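Local atomic coordinates of mandelate racemase/muconate lactonizing protein (PDB entry 3VC5), a protein that probably catalyses the magnesium-dependent dehydration of D-glucarate to 5-dehydro-4-deoxy-D-glucarate, as a member of the enolase superfamily. Residues G72-A75 / H76-Q79; W244-E247 / T248-V252; P297-E301 / R302-G306; E414-G417 / I418-R421. All coordinates share one frame; numbering follows the deposited sequence.

How the contacts relate
Following the chain from the N terminus, the four contacts come in series, and none nests in or crosses another; each is a local turn at one end of a helix. Contact 1 starts helix 74-85 directly after strand 65-71 of the N-terminal domain. Contact 2 starts helix 246-255, between strands 236-239 and 262-264 of the barrel, and contact 3 ends helix 296-302 ahead of strand 307-310; their centres are 19 Å apart. Contact 4 closes the turn after helix 403-415 and runs on to a bound phosphate. It touches contact 1, where Asp-73 OD1 lies 2.9 Å from Arg-421 N, so the C-terminal region is tied to the N-terminal domain.

Contact 1 (G72-A75 / H76-Q79); sequences GDLA and HLEQ
The side chain of Leu-74 leaves with CG trans to its nitrogen (chi1 -175°), while Glu-78 carries CG beside its own N (chi1 -69°) and then runs out extended. These two choices bring the chains together one turn apart: Glu-78 CG lies 3.3 Å from Leu-74 O, and Glu-78 OE2 comes to 3.8 Å from Leu-74 CG, where the carboxylate skirts the branch point of the leucine. The same leucine reaches Leu-77 more loosely, CD1 to CD2 at 4.4 Å. This is the first turn of helix 74-85, entered directly from strand 65-71 in the N-terminal domain that caps the barrel in the enolase superfamily. Leu-77 N donates to Asp-73 O at 2.8 Å, and Glu-78 N follows with Leu-74 O at 2.9 Å. Although Asp-73 holds the N-cap position, its carboxylate makes no capping bond; OD1 accepts instead from Arg-421 N. His-76 turns to the buried side, where NE2 bonds Thr-70 OG1 and the ring meets Tyr-71 edge-to-face. A water lies 2.8 Å from Ala-75 O and 3.0 Å from Gln-79 OE1; with further acceptors about it, it cannot serve all of them at once.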
ATOM      1  N   GLY A  72     -12.595  23.944   1.181  1.00 21.03           N
ATOM      2  CA  GLY A  72     -13.652  24.815   0.644  1.00 22.37           C
ATOM      3  C   GLY A  72     -13.193  25.915  -0.300  1.00 21.96           C
ATOM      4  O   GLY A  72     -14.033  26.662  -0.826  1.00 24.52           O
ATOM      5  N   ASP A  73     -11.876  26.007  -0.553  1.00 22.85           N
ATOM      6  CA  ASP A  73     -11.334  27.037  -1.457  1.00 22.93           C
ATOM      7  C   ASP A  73     -12.049  26.952  -2.811  1.00 24.68           C
ATOM      8  O   ASP A  73     -12.282  25.856  -3.330  1.00 23.81           O
ATOM      9  CB  ASP A  73      -9.832  26.858  -1.690  1.00 22.49           C
ATOM     10  CG  ASP A  73      -8.982  27.202  -0.460  1.00 32.14           C
ATOM     11  OD1 ASP A  73      -9.471  27.809   0.511  1.00 25.94           O
ATOM     12  OD2 ASP A  73      -7.784  26.870  -0.477  1.00 38.07           O
ATOM     13  N   LEU A  74     -12.309  28.108  -3.422  1.00 23.51           N
ATOM     14  CA  LEU A  74     -13.179  28.197  -4.579  1.00 23.08           C
ATOM     15  C   LEU A  74     -12.685  27.315  -5.735  1.00 23.32           C
ATOM     16  O   LEU A  74     -13.487  26.568  -6.343  1.00 25.54           O
ATOM     17  CB  LEU A  74     -13.282  29.668  -5.037  1.00 24.37           C
ATOM     18  CG  LEU A  74     -14.260  29.947  -6.180  1.00 28.86           C
ATOM     19  CD1 LEU A  74     -15.681  29.547  -5.786  1.00 32.09           C
ATOM     20  CD2 LEU A  74     -14.155  31.430  -6.593  1.00 36.47           C
ATOM     21  N   ALA A  75     -11.391  27.413  -6.080  1.00 26.46           N
ATOM     22  CA  ALA A  75     -10.892  26.647  -7.211  1.00 28.04           C
ATOM     23  C   ALA A  75     -11.045  25.144  -6.977  1.00 27.06           C
ATOM     24  O   ALA A  75     -11.380  24.367  -7.903  1.00 26.84           O
ATOM     25  CB  ALA A  75      -9.446  27.016  -7.510  1.00 26.33           C
ATOM     26  N   HIS A  76     -10.817  24.722  -5.743  1.00 23.38           N
ATOM     27  CA  HIS A  76     -11.009  23.327  -5.383  1.00 22.83           C
ATOM     28  C   HIS A  76     -12.483  22.940  -5.435  1.00 23.78           C
ATOM     29  O   HIS A  76     -12.826  21.889  -5.995  1.00 22.40           O
ATOM     30  CB  HIS A  76     -10.450  23.054  -3.980  1.00 23.19           C
ATOM     31  CG  HIS A  76     -10.517  21.610  -3.574  1.00 20.68           C
ATOM     32  ND1 HIS A  76      -9.785  20.624  -4.203  1.00 21.59           N
ATOM     33  CD2 HIS A  76     -11.219  20.986  -2.590  1.00 22.44           C
ATOM     34  CE1 HIS A  76     -10.014  19.464  -3.620  1.00 21.01           C
ATOM     35  NE2 HIS A  76     -10.909  19.652  -2.653  1.00 20.72           N
ATOM     36  N   LEU A  77     -13.334  23.745  -4.791  1.00 23.81           N
ATOM     37  CA  LEU A  77     -14.770  23.525  -4.830  1.00 26.22           C
ATOM     38  C   LEU A  77     -15.258  23.325  -6.278  1.00 26.17           C
ATOM     39  O   LEU A  77     -16.083  22.435  -6.564  1.00 25.57           O
ATOM     40  CB  LEU A  77     -15.489  24.720  -4.187  1.00 24.19           C
ATOM     41  CG  LEU A  77     -17.011  24.786  -4.304  1.00 25.92           C
ATOM     42  CD1 LEU A  77     -17.684  23.568  -3.647  1.00 25.14           C
ATOM     43  CD2 LEU A  77     -17.493  26.114  -3.649  1.00 26.39           C
ATOM     44  N   GLU A  78     -14.766  24.154  -7.199  1.00 24.39           N
ATOM     45  CA  GLU A  78     -15.179  24.042  -8.611  1.00 26.84           C
ATOM     46  C   GLU A  78     -14.808  22.689  -9.226  1.00 25.88           C
ATOM     47  O   GLU A  78     -15.591  22.090  -9.987  1.00 25.14           O
ATOM     48  CB  GLU A  78     -14.599  25.187  -9.457  1.00 30.14           C
ATOM     49  CG  GLU A  78     -15.205  26.539  -9.116  1.00 35.26           C
ATOM     50  CD  GLU A  78     -14.478  27.692  -9.797  1.00 52.23           C
ATOM     51  OE1 GLU A  78     -13.377  27.461 -10.374  1.00 54.06           O
ATOM     52  OE2 GLU A  78     -15.009  28.829  -9.741  1.00 58.73           O
ATOM     53  N   GLN A  79     -13.624  22.197  -8.890  1.00 24.77           N
ATOM     54  CA  GLN A  79     -13.186  20.885  -9.366  1.00 24.96           C
ATOM     55  C   GLN A  79     -13.993  19.761  -8.745  1.00 25.00           C
ATOM     56  O   GLN A  79     -14.338  18.790  -9.441  1.00 24.11           O
ATOM     57  CB  GLN A  79     -11.685  20.660  -9.122  1.00 23.61           C
ATOM     58  CG  GLN A  79     -10.780  21.586  -9.931  1.00 30.00           C
ATOM     59  CD  GLN A  79     -11.034  21.591 -11.447  1.00 34.27           C
ATOM     60  OE1 GLN A  79     -11.082  22.669 -12.079  1.00 46.19           O
ATOM     61  NE2 GLN A  79     -11.180  20.402 -12.047  1.00 36.31           N
TER
HETATM   62  O   HOH W   1     -10.984  25.184 -10.522  1.00 38.31           O

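Contact 2 (W244-E247 / T248-V252); sequences WTVE and TSIRV
Trp-244 and Val-252 cross at about a right angle, the valine presenting CG2 over one face of the indole while Val-252 CG1 sits 3.7 Å from Trp-244 CH2. Thr-248 crosses the indole likewise, its CG2 4.1 Å from Trp-244 CG on the valine's side. At the ring's edge, near its plane, comes Ser-249 OG, which is also 3.4 Å from Trp-244 CB. An alanine in place of Trp-244 would probably leave Val-252 and the Thr-248 methyl without the ring they pack on and open a gap there. The serine hydroxyl donates to Thr-245 O at 2.7 Å, and the backbone N of Ser-249 reaches that same oxygen at 3.0 Å from the opposite face of the carbonyl plane, so two donors grip one acceptor. Thr-245 is the N-cap: with its hydroxyl set between backbone N and carbonyl carbon (chi1 63°), OG1 accepts from Thr-248 N at 3.1 Å. Thr-248 OG1 is bonded to the terminal carboxylate of Trp-441, so the chain end meets the start of this helix. Val-246 and Ile-250 run side by side in the same direction, CG1 to CD1 at 3.9 Å. Helix 246-255 joins strands 236-239 and 262-264 in a beta-alpha-beta unit of the barrel; Pro-217 of helix 217-230 packs on Trp-244, Thr-248 and Val-252, while Val-276 of helix 270-277 meets Val-246 and Ser-249.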
ATOM      1  N   TRP A 244      12.307  29.170   9.505  1.00 25.82           N
ATOM      2  CA  TRP A 244      13.691  29.372   9.973  1.00 25.94           C
ATOM      3  C   TRP A 244      14.721  29.047   8.898  1.00 26.02           C
ATOM      4  O   TRP A 244      14.465  28.208   8.017  1.00 27.60           O
ATOM      5  CB  TRP A 244      14.017  28.527  11.209  1.00 26.71           C
ATOM      6  CG  TRP A 244      13.083  28.729  12.378  1.00 24.57           C
ATOM      7  CD1 TRP A 244      12.278  29.812  12.619  1.00 28.67           C
ATOM      8  CD2 TRP A 244      12.877  27.823  13.471  1.00 27.10           C
ATOM      9  NE1 TRP A 244      11.559  29.618  13.790  1.00 28.70           N
ATOM     10  CE2 TRP A 244      11.929  28.417  14.341  1.00 27.33           C
ATOM     11  CE3 TRP A 244      13.407  26.574  13.805  1.00 29.65           C
ATOM     12  CZ2 TRP A 244      11.507  27.795  15.528  1.00 30.91           C
ATOM     13  CZ3 TRP A 244      12.978  25.957  14.987  1.00 33.05           C
ATOM     14  CH2 TRP A 244      12.040  26.573  15.828  1.00 32.50           C
ATOM     15  N   THR A 245      15.892  29.672   9.013  1.00 29.11           N
ATOM     16  CA  THR A 245      17.043  29.309   8.210  1.00 29.17           C
ATOM     17  C   THR A 245      17.604  27.990   8.721  1.00 26.58           C
ATOM     18  O   THR A 245      17.249  27.516   9.811  1.00 28.49           O
ATOM     19  CB  THR A 245      18.156  30.365   8.337  1.00 31.48           C
ATOM     20  OG1 THR A 245      18.610  30.408   9.693  1.00 33.13           O
ATOM     21  CG2 THR A 245      17.647  31.732   7.928  1.00 31.55           C
ATOM     22  N   VAL A 246      18.501  27.396   7.947  1.00 28.49           N
ATOM     23  CA  VAL A 246      19.163  26.180   8.379  1.00 27.87           C
ATOM     24  C   VAL A 246      19.961  26.412   9.683  1.00 28.94           C
ATOM     25  O   VAL A 246      19.850  25.630  10.653  1.00 30.32           O
ATOM     26  CB  VAL A 246      20.088  25.665   7.246  1.00 26.18           C
ATOM     27  CG1 VAL A 246      21.042  24.600   7.757  1.00 31.83           C
ATOM     28  CG2 VAL A 246      19.219  25.120   6.084  1.00 27.61           C
ATOM     29  N   GLU A 247      20.734  27.483   9.710  1.00 31.20           N
ATOM     30  CA  GLU A 247      21.556  27.833  10.858  1.00 34.62           C
ATOM     31  C   GLU A 247      20.719  27.964  12.118  1.00 33.66           C
ATOM     32  O   GLU A 247      21.024  27.384  13.102  1.00 32.60           O
ATOM     33  CB  GLU A 247      22.339  29.123  10.569  1.00 38.55           C
ATOM     34  CG  GLU A 247      23.644  29.267  11.377  1.00 63.18           C
ATOM     35  CD  GLU A 247      24.280  30.691  11.413  1.00 74.79           C
ATOM     36  OE1 GLU A 247      24.760  31.097  12.481  1.00 79.01           O
ATOM     37  OE2 GLU A 247      24.321  31.390  10.391  1.00 68.45           O
ATOM     38  N   THR A 248      19.640  28.716  12.045  1.00 31.10           N
ATOM     39  CA  THR A 248      18.747  28.891  13.192  1.00 29.95           C
ATOM     40  C   THR A 248      18.115  27.585  13.633  1.00 29.96           C
ATOM     41  O   THR A 248      17.987  27.315  14.842  1.00 31.53           O
ATOM     42  CB  THR A 248      17.693  29.965  12.871  1.00 30.81           C
ATOM     43  OG1 THR A 248      18.366  31.228  12.778  1.00 34.17           O
ATOM     44  CG2 THR A 248      16.611  30.039  13.934  1.00 34.29           C
ATOM     45  N   SER A 249      17.686  26.788  12.656  1.00 30.07           N
ATOM     46  CA  SER A 249      17.068  25.513  12.967  1.00 28.76           C
ATOM     47  C   SER A 249      17.995  24.621  13.769  1.00 25.92           C
ATOM     48  O   SER A 249      17.553  23.924  14.686  1.00 30.71           O
ATOM     49  CB  SER A 249      16.649  24.768  11.697  1.00 25.80           C
ATOM     50  OG  SER A 249      15.724  25.552  10.969  1.00 28.14           O
ATOM     51  N   ILE A 250      19.269  24.595  13.384  1.00 29.22           N
ATOM     52  CA  ILE A 250      20.224  23.737  14.056  1.00 31.24           C
ATOM     53  C   ILE A 250      20.437  24.228  15.496  1.00 33.68           C
ATOM     54  O   ILE A 250      20.523  23.428  16.441  1.00 33.20           O
ATOM     55  CB  ILE A 250      21.551  23.644  13.275  1.00 28.45           C
ATOM     56  CG1 ILE A 250      21.320  22.844  11.977  1.00 31.92           C
ATOM     57  CG2 ILE A 250      22.609  22.985  14.136  1.00 31.95           C
ATOM     58  CD1 ILE A 250      22.465  22.956  10.984  1.00 30.32           C
ATOM     59  N   ARG A 251      20.495  25.546  15.663  1.00 33.83           N
ATOM     60  CA  ARG A 251      20.743  26.120  16.980  1.00 37.05           C
ATOM     61  C   ARG A 251      19.556  25.779  17.879  1.00 36.87           C
ATOM     62  O   ARG A 251      19.738  25.365  19.022  1.00 39.13           O
ATOM     63  CB  ARG A 251      20.939  27.635  16.863  1.00 42.14           C
ATOM     64  CG  ARG A 251      21.305  28.347  18.158  1.00 50.25           C
ATOM     65  CD  ARG A 251      21.622  29.813  17.906  1.00 55.24           C
ATOM     66  NE  ARG A 251      20.432  30.557  17.490  1.00 59.10           N
ATOM     67  CZ  ARG A 251      20.261  31.091  16.281  1.00 60.92           C
ATOM     68  NH1 ARG A 251      21.208  30.977  15.353  1.00 60.31           N
ATOM     69  NH2 ARG A 251      19.144  31.752  16.002  1.00 61.19           N
ATOM     70  N   VAL A 252      18.336  25.903  17.352  1.00 36.08           N
ATOM     71  CA  VAL A 252      17.152  25.600  18.166  1.00 35.01           C
ATOM     72  C   VAL A 252      17.021  24.109  18.489  1.00 35.85           C
ATOM     73  O   VAL A 252      16.745  23.739  19.642  1.00 34.01           O
ATOM     74  CB  VAL A 252      15.855  26.124  17.522  1.00 38.09           C
ATOM     75  CG1 VAL A 252      14.612  25.601  18.279  1.00 37.86           C
ATOM     76  CG2 VAL A 252      15.873  27.652  17.505  1.00 42.19           C
TER

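Contact 3 (P297-E301 / R302-G306); sequences PAAVE and RRPIG
Ala-299 O is where Arg-303 and Pro-304 meet the last turn of helix 296-302. Among the backbone bonds, Arg-302 N donates to Ala-298 O at 3.0 Å and Arg-303 N to Ala-299 O at 2.8 Å, the latter noticeably bent (139° at the hydrogen). Arg-303 then takes positive phi (57°) and the helix stops. The proline after it has no N-H with which to make the 6→1 bond of a Schellman motif; instead Pro-304 CD lies 3.1 Å from Ala-299 O. A water fills out the polar contacts, donating to Ala-299 O at 2.9 Å and accepting from Ile-305 N at 3.2 Å, so it bridges the helix end to the loop.

Of the side-chain bonds, the one across this turn is weak: Arg-303, bent at chi2, swings NE back to within 3.3 Å of Val-300 O. Its NH2 bonds Phe-331 O of the same chain, while Arg-302 turns off to a salt bridge with Asp-271. A leucine in place of Arg-303 would probably leave Val-300 O without this weak donor and take from Phe-331 O the bond given by NH2.

The apolar part is small. Pro-304 CG rests 4.0 Å from Ala-299 CB, and Val-300 packs on Phe-331 of its own chain and on Phe-331 of the second subunit. Here a residue with positive phi, followed by a proline, ends helix 296-302 and turns the chain into strand 307-310 of the beta/alpha barrel.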
ATOM      1  N   PRO A 297      10.990   9.468  -3.437  1.00 20.31           N
ATOM      2  CA  PRO A 297      12.353   8.996  -3.748  1.00 22.67           C
ATOM      3  C   PRO A 297      13.442  10.007  -3.352  1.00 24.45           C
ATOM      4  O   PRO A 297      14.475   9.599  -2.788  1.00 23.39           O
ATOM      5  CB  PRO A 297      12.316   8.773  -5.258  1.00 22.84           C
ATOM      6  CG  PRO A 297      10.862   8.370  -5.533  1.00 21.92           C
ATOM      7  CD  PRO A 297      10.050   9.265  -4.560  1.00 20.31           C
ATOM      8  N   ALA A 298      13.239  11.299  -3.639  1.00 21.89           N
ATOM      9  CA  ALA A 298      14.189  12.311  -3.154  1.00 24.56           C
ATOM     10  C   ALA A 298      14.306  12.333  -1.651  1.00 25.65           C
ATOM     11  O   ALA A 298      15.412  12.565  -1.117  1.00 28.49           O
ATOM     12  CB  ALA A 298      13.863  13.707  -3.706  1.00 27.73           C
ATOM     13  N   ALA A 299      13.183  12.159  -0.951  1.00 24.47           N
ATOM     14  CA  ALA A 299      13.216  12.124   0.527  1.00 25.49           C
ATOM     15  C   ALA A 299      13.995  10.926   1.072  1.00 24.39           C
ATOM     16  O   ALA A 299      14.711  11.029   2.074  1.00 30.35           O
ATOM     17  CB  ALA A 299      11.797  12.172   1.135  1.00 25.80           C
ATOM     18  N   VAL A 300      13.844   9.777   0.441  1.00 25.22           N
ATOM     19  CA  VAL A 300      14.570   8.608   0.893  1.00 25.18           C
ATOM     20  C   VAL A 300      16.085   8.811   0.678  1.00 27.33           C
ATOM     21  O   VAL A 300      16.911   8.409   1.494  1.00 30.22           O
ATOM     22  CB  VAL A 300      14.022   7.332   0.194  1.00 27.13           C
ATOM     23  CG1 VAL A 300      15.050   6.166   0.262  1.00 27.46           C
ATOM     24  CG2 VAL A 300      12.642   6.958   0.802  1.00 29.26           C
ATOM     25  N   GLU A 301      16.446   9.455  -0.421  1.00 26.38           N
ATOM     26  CA  GLU A 301      17.848   9.682  -0.731  1.00 27.99           C
ATOM     27  C   GLU A 301      18.490  10.696   0.209  1.00 29.60           C
ATOM     28  O   GLU A 301      19.564  10.428   0.744  1.00 32.65           O
ATOM     29  CB  GLU A 301      17.952  10.184  -2.153  1.00 32.26           C
ATOM     30  CG  GLU A 301      19.293  10.204  -2.747  1.00 42.57           C
ATOM     31  CD  GLU A 301      19.142  10.482  -4.221  1.00 58.66           C
ATOM     32  OE1 GLU A 301      19.414   9.575  -5.039  1.00 69.79           O
ATOM     33  OE2 GLU A 301      18.671  11.592  -4.544  1.00 56.09           O
ATOM     34  N   ARG A 302      17.832  11.836   0.444  1.00 26.92           N
ATOM     35  CA  ARG A 302      18.450  12.906   1.268  1.00 27.05           C
ATOM     36  C   ARG A 302      18.164  12.804   2.764  1.00 26.99           C
ATOM     37  O   ARG A 302      18.899  13.372   3.603  1.00 27.78           O
ATOM     38  CB  ARG A 302      17.968  14.280   0.801  1.00 27.69           C
ATOM     39  CG  ARG A 302      18.412  14.696  -0.594  1.00 29.72           C
ATOM     40  CD  ARG A 302      19.942  14.844  -0.717  1.00 30.25           C
ATOM     41  NE  ARG A 302      20.543  15.717   0.310  1.00 31.03           N
ATOM     42  CZ  ARG A 302      20.550  17.053   0.277  1.00 29.29           C
ATOM     43  NH1 ARG A 302      19.971  17.717  -0.731  1.00 31.01           N
ATOM     44  NH2 ARG A 302      21.154  17.745   1.262  1.00 33.78           N
ATOM     45  N   ARG A 303      17.085  12.115   3.103  1.00 26.96           N
ATOM     46  CA  ARG A 303      16.642  11.983   4.498  1.00 25.83           C
ATOM     47  C   ARG A 303      16.386  13.339   5.178  1.00 24.91           C
ATOM     48  O   ARG A 303      16.986  13.666   6.203  1.00 26.70           O
ATOM     49  CB  ARG A 303      17.608  11.100   5.299  1.00 28.45           C
ATOM     50  CG  ARG A 303      17.685   9.655   4.775  1.00 34.04           C
ATOM     51  CD  ARG A 303      16.491   8.822   5.282  1.00 53.07           C
ATOM     52  NE  ARG A 303      16.298   7.529   4.607  1.00 53.55           N
ATOM     53  CZ  ARG A 303      15.453   6.595   5.050  1.00 53.66           C
ATOM     54  NH1 ARG A 303      14.763   6.822   6.168  1.00 45.62           N
ATOM     55  NH2 ARG A 303      15.296   5.437   4.400  1.00 40.77           N
ATOM     56  N   PRO A 304      15.458  14.128   4.617  1.00 23.87           N
ATOM     57  CA  PRO A 304      15.044  15.369   5.282  1.00 25.19           C
ATOM     58  C   PRO A 304      14.211  15.077   6.538  1.00 23.30           C
ATOM     59  O   PRO A 304      14.042  15.954   7.383  1.00 25.20           O
ATOM     60  CB  PRO A 304      14.150  16.034   4.235  1.00 21.56           C
ATOM     61  CG  PRO A 304      13.569  14.875   3.444  1.00 21.97           C
ATOM     62  CD  PRO A 304      14.693  13.863   3.378  1.00 23.07           C
ATOM     63  N   ILE A 305      13.660  13.874   6.639  1.00 23.84           N
ATOM     64  CA  ILE A 305      12.725  13.584   7.740  1.00 24.21           C
ATOM     65  C   ILE A 305      12.910  12.197   8.311  1.00 25.86           C
ATOM     66  O   ILE A 305      13.352  11.272   7.627  1.00 28.48           O
ATOM     67  CB  ILE A 305      11.259  13.728   7.326  1.00 25.46           C
ATOM     68  CG1 ILE A 305      10.924  12.668   6.264  1.00 23.84           C
ATOM     69  CG2 ILE A 305      10.957  15.186   6.896  1.00 26.08           C
ATOM     70  CD1 ILE A 305       9.469  12.659   5.776  1.00 24.31           C
ATOM     71  N   GLY A 306      12.535  12.071   9.584  1.00 26.21           N
ATOM     72  CA  GLY A 306      12.366  10.800  10.216  1.00 28.37           C
ATOM     73  C   GLY A 306      10.885  10.493  10.398  1.00 26.50           C
ATOM     74  O   GLY A 306      10.535   9.338  10.681  1.00 29.06           O
TER
HETATM   75  O   HOH W   2      13.672  11.248   4.789  1.00 44.08           O

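Contact 4 (E414-G417 / I418-R421); sequences ERCG and IRTR. With PO4 (phosphate ion), chain B.
The turn that ends helix 403-415, with Gly-417 at positive phi (77°), ties Glu-414 and Cys-416 to Ile-418 and Arg-419 before the chain runs on to a phosphate site. Cys-416 holds SG between its backbone N and carbonyl carbon (chi1 77°), folded back over the turn, and there SG accepts a hydrogen bond from Ile-418 N at 3.5 Å, the long distance expected of sulfur. The same sulfur packs against Ile-418 CB at 4.1 Å.

Arg-419 bends at chi2 and returns to the helix end. Its NH2 donates to Glu-414 O at 3.1 Å, while NH1 reaches Ile-418 O at 2.9 Å. Both donors come from above the planes of their carbonyls, and Ile-418 O in turn lies in the guanidinium plane. NH1 also bonds Tyr-413 O, and the Tyr-413 ring makes a cation-pi contact with the group, so its rotation is well determined. Glu-414 OE2 stays 4.7 Å from Arg-419 NH2, too far for a salt bridge, though its charge may still favour the arginine's position.

Arg-421, fully extended from CG to NE, carries its guanidinium to the phosphate, where NH2 and NH1 both donate to O3, at 2.9 and 3.1 Å. Lys-211, predicted to be a proton acceptor, His-367, Asn-42 and His-47 bond the same ion. With Asp-423 bridging to Arg-421 NH2, the arginine is held as an anion-binding group; the phosphate probably came from the crystallisation liquor, and this placing is consistent with a pocket that receives a carboxylate of the substrate.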
ATOM      1  N   GLU A 414     -22.600  31.108   2.354  1.00 28.24           N
ATOM      2  CA  GLU A 414     -23.162  32.045   1.379  1.00 27.81           C
ATOM      3  C   GLU A 414     -22.831  33.498   1.722  1.00 28.71           C
ATOM      4  O   GLU A 414     -22.500  34.279   0.830  1.00 31.57           O
ATOM      5  CB  GLU A 414     -24.679  31.851   1.184  1.00 31.37           C
ATOM      6  CG  GLU A 414     -25.035  30.581   0.396  1.00 39.57           C
ATOM      7  CD  GLU A 414     -24.501  30.597  -1.048  1.00 52.05           C
ATOM      8  OE1 GLU A 414     -24.906  31.476  -1.837  1.00 58.63           O
ATOM      9  OE2 GLU A 414     -23.682  29.719  -1.402  1.00 49.99           O
ATOM     10  N   ARG A 415     -22.904  33.870   2.999  1.00 30.72           N
ATOM     11  CA  ARG A 415     -22.712  35.283   3.347  1.00 29.54           C
ATOM     12  C   ARG A 415     -21.454  35.619   4.126  1.00 30.55           C
ATOM     13  O   ARG A 415     -21.321  36.737   4.588  1.00 34.38           O
ATOM     14  CB  ARG A 415     -23.938  35.828   4.077  1.00 35.15           C
ATOM     15  CG  ARG A 415     -24.512  34.878   5.057  1.00 37.68           C
ATOM     16  CD  ARG A 415     -24.047  35.129   6.467  1.00 44.01           C
ATOM     17  NE  ARG A 415     -24.815  34.324   7.416  1.00 39.21           N
ATOM     18  CZ  ARG A 415     -24.484  34.144   8.696  1.00 35.61           C
ATOM     19  NH1 ARG A 415     -23.414  34.745   9.220  1.00 36.85           N
ATOM     20  NH2 ARG A 415     -25.239  33.380   9.456  1.00 35.94           N
ATOM     21  N   CYS A 416     -20.489  34.698   4.208  1.00 27.68           N
ATOM     22  CA  CYS A 416     -19.349  34.931   5.089  1.00 28.62           C
ATOM     23  C   CYS A 416     -18.297  35.837   4.451  1.00 30.85           C
ATOM     24  O   CYS A 416     -17.389  36.335   5.138  1.00 31.51           O
ATOM     25  CB  CYS A 416     -18.734  33.602   5.528  1.00 26.32           C
ATOM     26  SG  CYS A 416     -17.704  32.807   4.250  1.00 28.08           S
ATOM     27  N   GLY A 417     -18.411  36.044   3.142  1.00 30.52           N
ATOM     28  CA  GLY A 417     -17.537  36.978   2.436  1.00 33.49           C
ATOM     29  C   GLY A 417     -16.139  36.447   2.175  1.00 33.82           C
ATOM     30  O   GLY A 417     -15.253  37.214   1.784  1.00 39.09           O
ATOM     31  N   ILE A 418     -15.929  35.142   2.385  1.00 27.14           N
ATOM     32  CA  ILE A 418     -14.613  34.527   2.113  1.00 26.52           C
ATOM     33  C   ILE A 418     -14.814  33.374   1.154  1.00 25.44           C
ATOM     34  O   ILE A 418     -15.738  32.587   1.314  1.00 27.40           O
ATOM     35  CB  ILE A 418     -13.903  34.022   3.411  1.00 27.16           C
ATOM     36  CG1 ILE A 418     -13.640  35.208   4.355  1.00 31.74           C
ATOM     37  CG2 ILE A 418     -12.577  33.343   3.064  1.00 28.21           C
ATOM     38  CD1 ILE A 418     -13.102  34.816   5.693  1.00 34.58           C
ATOM     39  N   ARG A 419     -13.950  33.284   0.141  1.00 25.35           N
ATOM     40  CA  ARG A 419     -14.084  32.228  -0.861  1.00 26.46           C
ATOM     41  C   ARG A 419     -12.824  31.389  -1.015  1.00 23.94           C
ATOM     42  O   ARG A 419     -12.897  30.261  -1.505  1.00 25.01           O
ATOM     43  CB  ARG A 419     -14.482  32.804  -2.216  1.00 26.15           C
ATOM     44  CG  ARG A 419     -15.915  33.339  -2.231  1.00 28.13           C
ATOM     45  CD  ARG A 419     -16.888  32.189  -2.150  1.00 29.82           C
ATOM     46  NE  ARG A 419     -18.311  32.564  -2.083  1.00 29.23           N
ATOM     47  CZ  ARG A 419     -19.002  32.669  -0.947  1.00 28.95           C
ATOM     48  NH1 ARG A 419     -18.402  32.489   0.225  1.00 30.21           N
ATOM     49  NH2 ARG A 419     -20.299  32.956  -0.981  1.00 29.31           N
ATOM     50  N   THR A 420     -11.687  31.928  -0.581  1.00 25.48           N
ATOM     51  CA  THR A 420     -10.400  31.199  -0.639  1.00 24.74           C
ATOM     52  C   THR A 420      -9.581  31.593   0.586  1.00 23.75           C
ATOM     53  O   THR A 420      -9.436  32.782   0.885  1.00 27.33           O
ATOM     54  CB  THR A 420      -9.579  31.524  -1.923  1.00 25.64           C
ATOM     55  OG1 THR A 420     -10.312  31.085  -3.066  1.00 27.63           O
ATOM     56  CG2 THR A 420      -8.239  30.822  -1.907  1.00 26.84           C
ATOM     57  N   ARG A 421      -9.047  30.587   1.282  1.00 24.53           N
ATOM     58  CA  ARG A 421      -8.243  30.821   2.469  1.00 25.07           C
ATOM     59  C   ARG A 421      -7.064  31.721   2.133  1.00 26.22           C
ATOM     60  O   ARG A 421      -6.321  31.463   1.160  1.00 27.32           O
ATOM     61  CB  ARG A 421      -7.755  29.486   3.048  1.00 23.79           C
ATOM     62  CG  ARG A 421      -6.802  29.688   4.209  1.00 23.25           C
ATOM     63  CD  ARG A 421      -6.375  28.380   4.832  1.00 24.66           C
ATOM     64  NE  ARG A 421      -5.416  28.615   5.899  1.00 23.53           N
ATOM     65  CZ  ARG A 421      -4.767  27.668   6.580  1.00 23.13           C
ATOM     66  NH1 ARG A 421      -4.958  26.388   6.305  1.00 24.66           N
ATOM     67  NH2 ARG A 421      -3.909  28.011   7.541  1.00 26.11           N
TER
HETATM   68  P   PO4 B 501      -2.717  25.605   9.918  1.00 24.80           P
HETATM   69  O1  PO4 B 501      -2.301  26.971  10.305  1.00 26.27           O
HETATM   70  O2  PO4 B 501      -4.040  25.380  10.617  1.00 27.55           O
HETATM   71  O3  PO4 B 501      -2.909  25.492   8.464  1.00 29.31           O
HETATM   72  O4  PO4 B 501      -1.701  24.682  10.362  1.00 29.00           O